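Local coordinates for protein phospholipase C-beta (PLC-beta) (Sepia officinalis, PDB 3QR0) that belongs to the phosphoinositide-specific phospholipase C family and joins PH, EF-hand-like, TIM-barrel and C2 domains in one chain that binds a calcium ion, at residues F160-V165 and Q178-K183; A189-A194 and F219-A224; H383-C388 and A501-K506; K443-H448 and P455-Y460; V596-N599 and I605-C608. All coordinates share one frame; numbering follows the deposited sequence.

Interaction 1 of 5, residues F160-V165 and Q178-K183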
# COMPACT_ATOMS: atom_id res chain seq x y z
N PHE A 160 -8.63 9.53 21.39
CA PHE A 160 -9.60 8.47 21.64
C PHE A 160 -9.00 7.26 22.35
O PHE A 160 -9.68 6.60 23.13
CB PHE A 160 -10.32 8.05 20.35
CG PHE A 160 -11.53 8.88 20.06
CD1 PHE A 160 -11.42 10.06 19.33
CD2 PHE A 160 -12.77 8.51 20.56
CE1 PHE A 160 -12.54 10.84 19.08
CE2 PHE A 160 -13.90 9.29 20.30
CZ PHE A 160 -13.78 10.46 19.56
N ARG A 161 -7.71 7.00 22.12
CA ARG A 161 -7.02 5.99 22.89
C ARG A 161 -7.02 6.38 24.37
O ARG A 161 -7.37 5.57 25.24
CB ARG A 161 -5.58 5.78 22.42
CG ARG A 161 -4.99 4.51 23.00
CD ARG A 161 -3.52 4.37 22.78
NE ARG A 161 -2.93 3.47 23.77
CZ ARG A 161 -1.75 2.87 23.67
NH1 ARG A 161 -0.99 3.05 22.59
NH2 ARG A 161 -1.33 2.09 24.65
N LEU A 162 -6.65 7.63 24.65
CA LEU A 162 -6.56 8.12 26.02
C LEU A 162 -7.90 8.14 26.76
O LEU A 162 -7.94 7.86 27.96
CB LEU A 162 -5.92 9.51 26.05
CG LEU A 162 -4.43 9.53 25.69
CD1 LEU A 162 -3.94 10.96 25.55
CD2 LEU A 162 -3.60 8.78 26.73
N THR A 163 -8.98 8.46 26.05
CA THR A 163 -10.30 8.60 26.67
C THR A 163 -11.16 7.33 26.61
O THR A 163 -12.27 7.32 27.14
CB THR A 163 -11.08 9.77 26.05
OG1 THR A 163 -11.31 9.54 24.65
CG2 THR A 163 -10.32 11.08 26.24
N THR A 164 -10.67 6.27 25.97
CA THR A 164 -11.40 5.00 25.94
C THR A 164 -10.54 3.86 26.47
O THR A 164 -10.88 3.24 27.47
CB THR A 164 -11.94 4.66 24.53
OG1 THR A 164 -10.85 4.35 23.65
CG2 THR A 164 -12.73 5.83 23.97
N VAL A 165 -9.41 3.59 25.81
CA VAL A 165 -8.54 2.48 26.21
C VAL A 165 -7.87 2.72 27.56
O VAL A 165 -7.89 1.85 28.43
CB VAL A 165 -7.43 2.23 25.16
CG1 VAL A 165 -6.55 1.05 25.60
CG2 VAL A 165 -8.03 1.97 23.79
N GLN A 178 2.07 9.99 28.93
CA GLN A 178 3.51 9.88 28.69
C GLN A 178 3.90 8.60 27.95
O GLN A 178 4.70 8.65 27.01
CB GLN A 178 4.29 10.01 30.00
CG GLN A 178 4.42 11.45 30.49
CD GLN A 178 4.99 11.56 31.89
OE1 GLN A 178 4.95 10.61 32.67
NE2 GLN A 178 5.52 12.74 32.21
N LYS A 179 3.35 7.46 28.37
CA LYS A 179 3.70 6.17 27.75
C LYS A 179 3.29 6.11 26.27
O LYS A 179 3.97 5.47 25.47
CB LYS A 179 3.09 4.99 28.51
CG LYS A 179 1.62 4.74 28.26
CD LYS A 179 1.15 3.43 28.88
CE LYS A 179 -0.29 3.14 28.47
NZ LYS A 179 -0.90 2.04 29.27
N CYS A 180 2.18 6.76 25.92
CA CYS A 180 1.72 6.77 24.52
C CYS A 180 2.61 7.64 23.62
O CYS A 180 2.61 7.45 22.41
CB CYS A 180 0.26 7.25 24.43
SG CYS A 180 -0.97 6.09 25.09
N LEU A 181 3.37 8.57 24.21
CA LEU A 181 4.19 9.51 23.43
C LEU A 181 5.69 9.22 23.45
O LEU A 181 6.35 9.40 22.42
CB LEU A 181 3.93 10.95 23.89
CG LEU A 181 2.56 11.55 23.56
CD1 LEU A 181 2.39 12.91 24.23
CD2 LEU A 181 2.35 11.67 22.06
N SER A 182 6.25 8.81 24.59
CA SER A 182 7.71 8.65 24.68
C SER A 182 8.19 7.74 25.81
O SER A 182 7.55 7.63 26.86
CB SER A 182 8.37 10.03 24.83
OG SER A 182 9.77 9.94 24.64
N LYS A 183 9.33 7.09 25.57
CA LYS A 183 10.05 6.32 26.58
C LYS A 183 11.28 7.08 27.09
O LYS A 183 12.00 6.59 27.96
CB LYS A 183 10.50 4.98 25.99
CG LYS A 183 9.36 4.09 25.51
CD LYS A 183 9.88 2.80 24.88
CE LYS A 183 8.73 1.87 24.50
NZ LYS A 183 9.21 0.61 23.85

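Interaction 2 of 5, residues A189-A194 and F219-A224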
# COMPACT_ATOMS: atom_id res chain seq x y z
N ALA A 189 9.68 14.84 30.44
CA ALA A 189 9.73 16.13 31.14
C ALA A 189 9.04 17.22 30.32
O ALA A 189 8.34 18.07 30.87
CB ALA A 189 11.17 16.52 31.44
N ARG A 190 9.25 17.20 29.00
CA ARG A 190 8.59 18.15 28.10
C ARG A 190 7.07 17.98 28.17
O ARG A 190 6.33 18.96 28.26
CB ARG A 190 9.05 17.96 26.65
CG ARG A 190 10.49 18.40 26.38
CD ARG A 190 10.85 18.24 24.91
NE ARG A 190 10.06 19.14 24.06
CZ ARG A 190 10.11 19.16 22.73
NH1 ARG A 190 10.91 18.33 22.06
NH2 ARG A 190 9.35 20.02 22.06
N ILE A 191 6.63 16.73 28.14
CA ILE A 191 5.21 16.40 28.23
C ILE A 191 4.61 16.94 29.53
O ILE A 191 3.56 17.59 29.51
CB ILE A 191 4.97 14.88 28.10
CG1 ILE A 191 5.23 14.44 26.65
CG2 ILE A 191 3.56 14.51 28.52
CD1 ILE A 191 5.43 12.95 26.48
N SER A 192 5.28 16.70 30.66
CA SER A 192 4.81 17.22 31.96
C SER A 192 4.71 18.75 31.97
O SER A 192 3.71 19.30 32.44
CB SER A 192 5.74 16.76 33.09
OG SER A 192 5.67 15.35 33.26
N LYS A 193 5.74 19.41 31.46
CA LYS A 193 5.75 20.88 31.37
C LYS A 193 4.60 21.39 30.51
O LYS A 193 3.97 22.40 30.84
CB LYS A 193 7.09 21.36 30.79
CG LYS A 193 8.30 21.11 31.69
CD LYS A 193 8.60 22.31 32.60
CE LYS A 193 9.33 23.42 31.84
NZ LYS A 193 9.89 24.44 32.77
N ALA A 194 4.33 20.70 29.40
CA ALA A 194 3.24 21.08 28.50
C ALA A 194 1.87 20.93 29.16
O ALA A 194 1.01 21.78 29.01
CB ALA A 194 3.30 20.26 27.21
N PHE A 219 -5.69 19.71 21.72
CA PHE A 219 -4.93 20.38 20.66
C PHE A 219 -4.05 21.50 21.23
O PHE A 219 -2.93 21.70 20.77
CB PHE A 219 -5.83 20.94 19.55
CG PHE A 219 -5.06 21.49 18.39
CD1 PHE A 219 -4.42 20.64 17.49
CD2 PHE A 219 -4.93 22.87 18.21
CE1 PHE A 219 -3.69 21.15 16.41
CE2 PHE A 219 -4.20 23.39 17.13
CZ PHE A 219 -3.58 22.52 16.24
N LYS A 220 -4.56 22.22 22.23
CA LYS A 220 -3.76 23.23 22.93
C LYS A 220 -2.53 22.58 23.60
O LYS A 220 -1.47 23.20 23.72
CB LYS A 220 -4.61 23.99 23.95
CG LYS A 220 -4.13 25.40 24.25
CD LYS A 220 -5.02 26.12 25.28
CE LYS A 220 -4.32 27.35 25.84
NZ LYS A 220 -5.12 28.06 26.89
N PHE A 221 -2.67 21.32 24.02
CA PHE A 221 -1.54 20.54 24.53
C PHE A 221 -0.49 20.30 23.43
O PHE A 221 0.70 20.45 23.67
CB PHE A 221 -2.04 19.22 25.14
CG PHE A 221 -0.96 18.20 25.39
CD1 PHE A 221 0.09 18.46 26.27
CD2 PHE A 221 -1.02 16.95 24.79
CE1 PHE A 221 1.07 17.51 26.52
CE2 PHE A 221 -0.04 15.99 25.04
CZ PHE A 221 1.00 16.27 25.90
N TYR A 222 -0.95 19.94 22.23
CA TYR A 222 -0.06 19.84 21.05
C TYR A 222 0.71 21.15 20.84
O TYR A 222 1.92 21.12 20.65
CB TYR A 222 -0.86 19.50 19.78
CG TYR A 222 -0.02 19.35 18.53
CD1 TYR A 222 0.36 18.10 18.07
CD2 TYR A 222 0.39 20.47 17.80
CE1 TYR A 222 1.13 17.96 16.92
CE2 TYR A 222 1.17 20.34 16.65
CZ TYR A 222 1.53 19.08 16.22
OH TYR A 222 2.30 18.93 15.09
N LEU A 223 -0.00 22.27 20.88
CA LEU A 223 0.62 23.59 20.71
C LEU A 223 1.67 23.86 21.78
O LEU A 223 2.73 24.42 21.49
CB LEU A 223 -0.44 24.70 20.73
CG LEU A 223 -1.50 24.69 19.63
CD1 LEU A 223 -2.49 25.84 19.83
CD2 LEU A 223 -0.86 24.76 18.26
N ALA A 224 1.37 23.46 23.02
CA ALA A 224 2.30 23.61 24.14
C ALA A 224 3.49 22.64 24.08
O ALA A 224 4.55 22.94 24.63
CB ALA A 224 1.56 23.43 25.46

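Interaction 3 of 5, residues H383-C388 and A501-K506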
# COMPACT_ATOMS: atom_id res chain seq x y z
N HIS A 383 9.41 -24.43 -4.71
CA HIS A 383 10.42 -24.04 -5.69
C HIS A 383 11.24 -25.29 -6.01
O HIS A 383 12.02 -25.76 -5.18
CB HIS A 383 11.31 -22.91 -5.16
CG HIS A 383 12.09 -22.20 -6.22
ND1 HIS A 383 13.07 -21.27 -5.93
CD2 HIS A 383 12.05 -22.28 -7.58
CE1 HIS A 383 13.59 -20.81 -7.06
NE2 HIS A 383 12.99 -21.41 -8.07
N GLY A 384 11.05 -25.82 -7.22
CA GLY A 384 11.67 -27.07 -7.62
C GLY A 384 13.19 -27.07 -7.58
O GLY A 384 13.83 -26.06 -7.87
N PHE A 385 13.75 -28.23 -7.22
CA PHE A 385 15.20 -28.45 -7.12
C PHE A 385 15.91 -27.53 -6.12
O PHE A 385 17.10 -27.24 -6.28
CB PHE A 385 15.85 -28.36 -8.50
CG PHE A 385 15.23 -29.27 -9.53
CD1 PHE A 385 15.62 -30.60 -9.62
CD2 PHE A 385 14.26 -28.80 -10.40
CE1 PHE A 385 15.04 -31.45 -10.57
CE2 PHE A 385 13.68 -29.64 -11.34
CZ PHE A 385 14.07 -30.96 -11.43
N THR A 386 15.20 -27.12 -5.08
CA THR A 386 15.79 -26.32 -4.00
C THR A 386 15.50 -26.99 -2.66
O THR A 386 14.88 -28.04 -2.62
CB THR A 386 15.23 -24.89 -3.97
OG1 THR A 386 13.88 -24.93 -3.50
CG2 THR A 386 15.30 -24.22 -5.35
N MET A 387 15.94 -26.36 -1.57
CA MET A 387 15.64 -26.86 -0.24
C MET A 387 14.43 -26.17 0.41
O MET A 387 14.22 -26.29 1.62
CB MET A 387 16.88 -26.71 0.66
CG MET A 387 18.07 -27.52 0.18
SD MET A 387 17.73 -29.29 0.08
CE MET A 387 17.63 -29.71 1.83
N CYS A 388 13.63 -25.47 -0.39
CA CYS A 388 12.41 -24.86 0.12
C CYS A 388 11.42 -25.94 0.59
O CYS A 388 11.41 -27.05 0.06
CB CYS A 388 11.74 -23.98 -0.94
SG CYS A 388 12.65 -22.46 -1.32
N ALA A 501 15.62 -17.85 -16.34
CA ALA A 501 14.22 -18.20 -16.06
C ALA A 501 14.07 -19.31 -15.02
O ALA A 501 13.00 -19.47 -14.43
CB ALA A 501 13.51 -18.60 -17.36
N GLY A 502 15.12 -20.09 -14.81
CA GLY A 502 15.13 -21.12 -13.78
C GLY A 502 14.13 -22.21 -14.10
O GLY A 502 14.04 -22.65 -15.25
N THR A 503 13.35 -22.63 -13.11
CA THR A 503 12.36 -23.69 -13.31
C THR A 503 11.26 -23.31 -14.31
O THR A 503 10.64 -24.19 -14.90
CB THR A 503 11.69 -24.12 -11.98
OG1 THR A 503 10.96 -23.03 -11.42
CG2 THR A 503 12.74 -24.62 -10.97
N ALA A 504 11.03 -22.02 -14.52
CA ALA A 504 10.02 -21.55 -15.47
C ALA A 504 10.40 -21.82 -16.93
O ALA A 504 9.56 -21.71 -17.82
CB ALA A 504 9.74 -20.08 -15.26
N ALA A 505 11.67 -22.14 -17.18
CA ALA A 505 12.16 -22.40 -18.54
C ALA A 505 11.56 -23.65 -19.20
O ALA A 505 11.45 -23.72 -20.42
CB ALA A 505 13.69 -22.52 -18.53
N LYS A 506 11.18 -24.64 -18.39
CA LYS A 506 10.65 -25.91 -18.89
C LYS A 506 9.52 -26.42 -18.00
O LYS A 506 9.76 -26.87 -16.88
CB LYS A 506 11.76 -26.97 -18.98
CG LYS A 506 11.30 -28.33 -19.53
CD LYS A 506 12.46 -29.31 -19.70
CE LYS A 506 13.12 -29.65 -18.37
NZ LYS A 506 14.02 -30.83 -18.48
O HOH W 1 13.48 -20.98 -10.77
O HOH W 2 9.48 -24.11 -9.12

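Interaction 4 of 5, residues K443-H448 and P455-Y460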
# COMPACT_ATOMS: atom_id res chain seq x y z
N LYS A 443 -14.68 -20.25 -19.19
CA LYS A 443 -15.23 -20.07 -20.54
C LYS A 443 -15.14 -18.61 -20.98
O LYS A 443 -15.21 -17.71 -20.14
CB LYS A 443 -16.70 -20.47 -20.58
CG LYS A 443 -16.97 -21.95 -20.82
CD LYS A 443 -18.45 -22.21 -21.11
CE LYS A 443 -18.97 -21.36 -22.28
NZ LYS A 443 -20.20 -21.92 -22.91
N PRO A 444 -15.03 -18.36 -22.30
CA PRO A 444 -15.11 -16.98 -22.80
C PRO A 444 -16.47 -16.35 -22.50
O PRO A 444 -17.48 -17.06 -22.45
CB PRO A 444 -14.92 -17.13 -24.31
CG PRO A 444 -14.26 -18.44 -24.49
CD PRO A 444 -14.76 -19.31 -23.39
N ILE A 445 -16.50 -15.03 -22.31
CA ILE A 445 -17.76 -14.31 -22.04
C ILE A 445 -18.36 -13.76 -23.33
O ILE A 445 -17.70 -13.72 -24.37
CB ILE A 445 -17.56 -13.17 -21.01
CG1 ILE A 445 -16.68 -12.04 -21.57
CG2 ILE A 445 -16.97 -13.72 -19.73
CD1 ILE A 445 -16.70 -10.79 -20.72
N ASP A 446 -19.62 -13.33 -23.26
CA ASP A 446 -20.32 -12.80 -24.42
C ASP A 446 -19.67 -11.53 -24.95
O ASP A 446 -19.28 -10.65 -24.18
CB ASP A 446 -21.79 -12.53 -24.11
CG ASP A 446 -22.66 -12.57 -25.34
OD1 ASP A 446 -22.85 -13.68 -25.88
OD2 ASP A 446 -23.13 -11.50 -25.79
N GLY A 447 -19.55 -11.45 -26.28
CA GLY A 447 -18.93 -10.31 -26.94
C GLY A 447 -17.42 -10.42 -27.10
O GLY A 447 -16.81 -9.61 -27.80
N HIS A 448 -16.82 -11.42 -26.45
CA HIS A 448 -15.36 -11.56 -26.43
C HIS A 448 -14.91 -12.99 -26.73
O HIS A 448 -14.30 -13.64 -25.88
CB HIS A 448 -14.81 -11.06 -25.10
CG HIS A 448 -15.05 -9.60 -24.87
ND1 HIS A 448 -14.16 -8.63 -25.28
CD2 HIS A 448 -16.09 -8.94 -24.32
CE1 HIS A 448 -14.63 -7.44 -24.97
NE2 HIS A 448 -15.81 -7.60 -24.39
N PRO A 455 -10.78 -7.63 -28.84
CA PRO A 455 -10.05 -7.18 -27.65
C PRO A 455 -10.40 -7.96 -26.39
O PRO A 455 -11.47 -8.56 -26.29
CB PRO A 455 -10.46 -5.71 -27.51
CG PRO A 455 -11.73 -5.58 -28.26
CD PRO A 455 -11.72 -6.61 -29.34
N LEU A 456 -9.47 -7.97 -25.43
CA LEU A 456 -9.70 -8.61 -24.15
C LEU A 456 -10.88 -7.94 -23.45
O LEU A 456 -11.11 -6.75 -23.67
CB LEU A 456 -8.46 -8.50 -23.26
CG LEU A 456 -7.20 -9.21 -23.75
CD1 LEU A 456 -5.95 -8.65 -23.07
CD2 LEU A 456 -7.32 -10.71 -23.52
N PRO A 457 -11.62 -8.69 -22.62
CA PRO A 457 -12.65 -8.07 -21.78
C PRO A 457 -12.07 -7.03 -20.83
O PRO A 457 -10.85 -6.92 -20.70
CB PRO A 457 -13.21 -9.26 -20.98
CG PRO A 457 -12.84 -10.47 -21.73
CD PRO A 457 -11.54 -10.15 -22.41
N THR A 458 -12.95 -6.27 -20.18
CA THR A 458 -12.53 -5.22 -19.25
C THR A 458 -12.50 -5.76 -17.82
O THR A 458 -13.15 -6.76 -17.53
CB THR A 458 -13.50 -4.02 -19.28
OG1 THR A 458 -14.71 -4.36 -18.60
CG2 THR A 458 -13.82 -3.62 -20.73
N PRO A 459 -11.74 -5.10 -16.92
CA PRO A 459 -11.80 -5.55 -15.54
C PRO A 459 -13.24 -5.56 -14.99
O PRO A 459 -13.60 -6.45 -14.22
CB PRO A 459 -10.93 -4.53 -14.79
CG PRO A 459 -9.99 -4.00 -15.83
CD PRO A 459 -10.77 -4.01 -17.12
N TYR A 460 -14.04 -4.59 -15.41
CA TYR A 460 -15.43 -4.49 -15.00
C TYR A 460 -16.24 -5.72 -15.44
O TYR A 460 -17.05 -6.24 -14.68
CB TYR A 460 -16.06 -3.21 -15.55
CG TYR A 460 -17.41 -2.89 -14.95
CD1 TYR A 460 -17.51 -2.26 -13.71
CD2 TYR A 460 -18.59 -3.21 -15.62
CE1 TYR A 460 -18.75 -1.97 -13.14
CE2 TYR A 460 -19.83 -2.91 -15.06
CZ TYR A 460 -19.90 -2.30 -13.83
OH TYR A 460 -21.12 -2.01 -13.27

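Interaction 5 of 5, residues V596-N599 and I605-C608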
# COMPACT_ATOMS: atom_id res chain seq x y z
N VAL A 596 3.79 -6.75 -13.67
CA VAL A 596 5.18 -6.61 -13.26
C VAL A 596 5.36 -7.26 -11.88
O VAL A 596 5.19 -6.61 -10.85
CB VAL A 596 5.60 -5.13 -13.29
CG1 VAL A 596 7.06 -4.97 -12.93
CG2 VAL A 596 5.34 -4.56 -14.67
N ALA A 597 5.69 -8.55 -11.89
CA ALA A 597 5.68 -9.39 -10.69
C ALA A 597 6.86 -9.13 -9.74
O ALA A 597 8.02 -9.09 -10.14
CB ALA A 597 5.64 -10.86 -11.07
N LEU A 598 6.53 -8.98 -8.46
CA LEU A 598 7.52 -8.68 -7.44
C LEU A 598 7.46 -9.70 -6.32
O LEU A 598 6.42 -10.32 -6.07
CB LEU A 598 7.29 -7.27 -6.88
CG LEU A 598 7.31 -6.14 -7.92
CD1 LEU A 598 6.77 -4.85 -7.33
CD2 LEU A 598 8.72 -5.95 -8.46
N ASN A 599 8.58 -9.87 -5.63
CA ASN A 599 8.63 -10.69 -4.43
C ASN A 599 8.08 -9.90 -3.25
O ASN A 599 8.75 -9.02 -2.72
CB ASN A 599 10.06 -11.14 -4.17
CG ASN A 599 10.58 -12.07 -5.25
OD1 ASN A 599 9.93 -13.04 -5.61
ND2 ASN A 599 11.76 -11.77 -5.77
N ILE A 605 13.08 -1.21 -1.89
CA ILE A 605 12.49 -0.04 -2.55
C ILE A 605 11.36 -0.41 -3.52
O ILE A 605 10.31 0.24 -3.55
CB ILE A 605 13.59 0.84 -3.24
CG1 ILE A 605 12.98 2.09 -3.89
CG2 ILE A 605 14.40 0.01 -4.24
CD1 ILE A 605 12.47 1.89 -5.31
N ALA A 606 11.55 -1.48 -4.29
CA ALA A 606 10.56 -1.92 -5.27
C ALA A 606 9.19 -2.22 -4.65
O ALA A 606 8.17 -1.77 -5.16
CB ALA A 606 11.07 -3.14 -6.01
N MET A 607 9.18 -2.97 -3.55
CA MET A 607 7.92 -3.30 -2.87
C MET A 607 7.30 -2.09 -2.17
O MET A 607 6.08 -1.92 -2.20
CB MET A 607 8.10 -4.46 -1.87
CG MET A 607 7.91 -5.84 -2.48
SD MET A 607 6.38 -6.02 -3.44
CE MET A 607 5.14 -5.76 -2.19
N CYS A 608 8.13 -1.26 -1.55
CA CYS A 608 7.67 -0.00 -0.95
C CYS A 608 6.92 0.87 -1.97
O CYS A 608 5.85 1.39 -1.67
CB CYS A 608 8.84 0.77 -0.36
SG CYS A 608 9.58 -0.02 1.08

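Interaction 1 of 5, residues F160-V165 and Q178-K183
Leu162 and Cys180 mark the closest backbone approach between the segments 160-165 and 178-183, which lie on helices 151-165 and 174-181, yet their CA atoms stay 8.5 Å apart, so side chains bridge the gap. Most of the work falls to Arg161 and Cys180. The arginine chain runs out almost straight, with CG trans to its own N (chi1 -166°) and no kink as far as NE, which lays the guanidinium beneath the cysteine sulfur. Cys180 SG sits 3.5 Å above the guanidinium plane, over its centre; Arg161 NE is its nearest atom, also at 3.5 Å, and CZ follows at 3.6 Å. The flat side of the group thus meets the polarisable sulfur. Cys180 SG also touches Leu162 CD2 at 4.1 Å, which adds an apolar flank to the same sulfur. Lys179 comes across the arginine at about a right angle: its CE lies 4.1 Å from Arg161 NH2, approaching obliquely, and its NZ is 4.6 Å from that same nitrogen. Both cations turn to one carboxylate, Glu166, which forms salt bridges through OE1 with Lys179 and through OE2 with Arg161. Lys179 has a second salt bridge to Asp61, in the PH part of the chain, and Arg161 also packs on Phe51 of strand 51-54. The chemistry therefore separates two roles of the guanidinium: its face is given to sulfur packing while NH2 is given to charge pairing, and the shared glutamate probably offsets the closeness of two positive groups at this EF-hand-like surface beside the PH domain.

Interaction 2 of 5, residues A189-A194 and F219-A224
Ala194 and Ala224 bring the two helical segments together, their CA atoms 5.1 Å apart and their CB atoms 4.0 Å apart; with only methyl groups between them, the backbones come near at this point. The segment axes pass 9.6 Å from each other at their closest, and their N-to-C directions differ by 125°. Apolar packing centres on Phe221. Phe221 CG lies trans to its N (chi1 166°), which swings the ring to the neighbouring helix, where Ala194 CB rests 3.6 Å from Phe221 CE1 in an oblique approach. Ile191 CG2 meets the end of the same ring, 4.1 Å from Phe221 CZ. A weakly polar contact adds to this: the carbonyl oxygen Ile191 O stands at the ring edge, near its plane, 3.9 Å from Phe221 CE1, so the ring rim rather than its pi face meets the helix backbone. Leu181 of helix 174-181 touches both Ile191 and Phe221, and Trp155 of helix 151-165 also packs on Phe221, making this a largely buried meeting of helices. Packing of two alanines, an isoleucine and a phenylalanine between obliquely crossing helices 185-198 and 215-225 builds the interior of the EF-hand-like domain of phospholipase C-beta.

Interaction 3 of 5, residues H383-C388 and A501-K506
Thr503 reaches out of its short 3-10 segment to the type II turn His383-Thr386, and its side chain carries the contact. From CB, which points to the turn, two branches part. The methyl CG2 lies 3.6 Å from the carbonyl oxygen Gly384 O, the tightest approach between the segments; it also nears His383 CD2 and, in a long contact, the edge of the Phe385 ring at CD2. The hydroxyl OG1 takes the position between N and the carbonyl carbon (chi1 63°) and stands at the edge of the imidazole, 4.1 Å from His383 CD2. It accepts a hydrogen bond from water 2 (2.9 Å from Thr503 OG1), which in turn accepts from Gly384 N at 3.0 Å. It also hydrogen-bonds Glu417 OE2, so Thr503 is a second-shell residue next to a glutamate that binds the calcium ion. A second water joins the Thr503 backbone to the imidazole: water 1 accepts from Thr503 N at 2.9 Å and pairs with His383 NE2 at 2.8 Å, lying in the ring plane. The imidazole is held on its other nitrogen too, since ND1 bonds Gln346 O, while Thr386 CG2 sits over one face, toward its rim, 3.7 Å above the His383 ring plane. Two bridging waters thus do what direct polar bonds do not. The turn lies between strands 380-381 and 391-392 of the mixed sheet, and 501-506 follows helix 488-501, with Ala501 and Ala504 resting on Tyr572 of strand 569-572; this fits the X-Y linker of the family lying over the barrel beside the calcium site.

Interaction 4 of 5, residues K443-H448 and P455-Y460
His448 hydrogen-bonds the carbonyl of Pro455 and also lies against Pro457, and its torsions serve both tasks. With CG trans to the carbonyl carbon (chi1 -64°) and the ring turned roughly perpendicular to the CA-CB-CG plane, ND1 faces segment 455-460. His448 ND1 donates to Pro455 O at 2.9 Å with a nearly straight N-H path of 159°; the oxygen is close to the ring plane, whereas the donor is tilted from the plane of the carbonyl. Since a carbonyl can only accept, ND1 probably carries the proton. One face of the same ring is taken by Pro457: its CA stands 3.9 Å from the ring centroid, a CH-pi contact almost along the normal, and its CG lies 3.9 Å from His448 CG as the two side chains run past each other in opposite senses. In-plane bond and face packing together fix the rotation of the imidazole. Ile445 completes the grip on the proline. CG1 sits between the backbone N and the carbonyl carbon, and from there the chain extends so that Ile445 CD1 reaches Pro457 CB at 3.8 Å. The type II turn Ile445-His448, with Gly447 at positive phi, is closed by His448 N to Ile445 O (3.2 Å) and presents both residues on the same side. Tyr520 clasps the turn, its OH bonding Ile445 N and His448 O while its side chain packs on Pro457. The loop lies between helix 422-436 and strand 466-469 of the barrel's X half, and Pro457 pairs by backbone with Leu329.

Interaction 5 of 5, residues V596-N599 and I605-C608
The flat group that meets Met607 is the peptide carbonyl of Asn599, whose oxygen lies 3.3 Å from Met607 CG and 3.9 Å from Met607 SD; the Asn599 side-chain amide leads away from the helix. That amide is bonded through OD1 to His338 ND1 and, weakly, through ND2 to Ser580 O and Ser581 O; His338 precedes the calcium ligand Asn339. Another carbonyl, Ala606 O, is touched by Leu598 CD1 at 4.0 Å. Strand 595-596 belongs to the Y half of the TIM barrel, and after a loop the chain turns into helix 605-613, consistent with beta-to-alpha packing in the barrel. Backbone bonds of Leu598 with Ser336 and His338 tie this segment to the X half. Leu598 points toward the helix. Its CB meets Met607 SD at 3.8 Å, its CD1 lies 4.1 Å from that sulfur, and CD2 approaches Ala606 CB at 4.4 Å. Met607 folds back on itself, bent at chi2 (-50°) and chi3 (-63°), which places SD alongside the leucine, the two side chains running in opposite directions. Leu598 also packs on Tyr583 and Ala606 on Asn582, both from the loop preceding helix 586-589. Beyond the two segments, Met607 touches Tyr114 of the PH domain, and Ile605 and Cys608 pack on Arg720 of strand 718-725 in the C2 domain.

Overall arrangement
Along the chain from the N terminus, interaction 1 closes a short loop between helices 151-165 and 174-181, and interaction 2 then joins helices 185-198 and 215-225; the two touch directly, in series, within the EF-hand-like domain. Far away across the molecule, interaction 3 closes a long loop of 112 residues between the loop after strand 380-381 and the loop after helix 488-501, and interaction 4 nests inside it, closing a short turn in the loop before strand 466-469. Interaction 5 follows in series and packs the segment after strand 595-596 onto helix 605-613; its centre is about 20 Å from that of interaction 3. Interactions 3 to 5 thus belong to the barrel region.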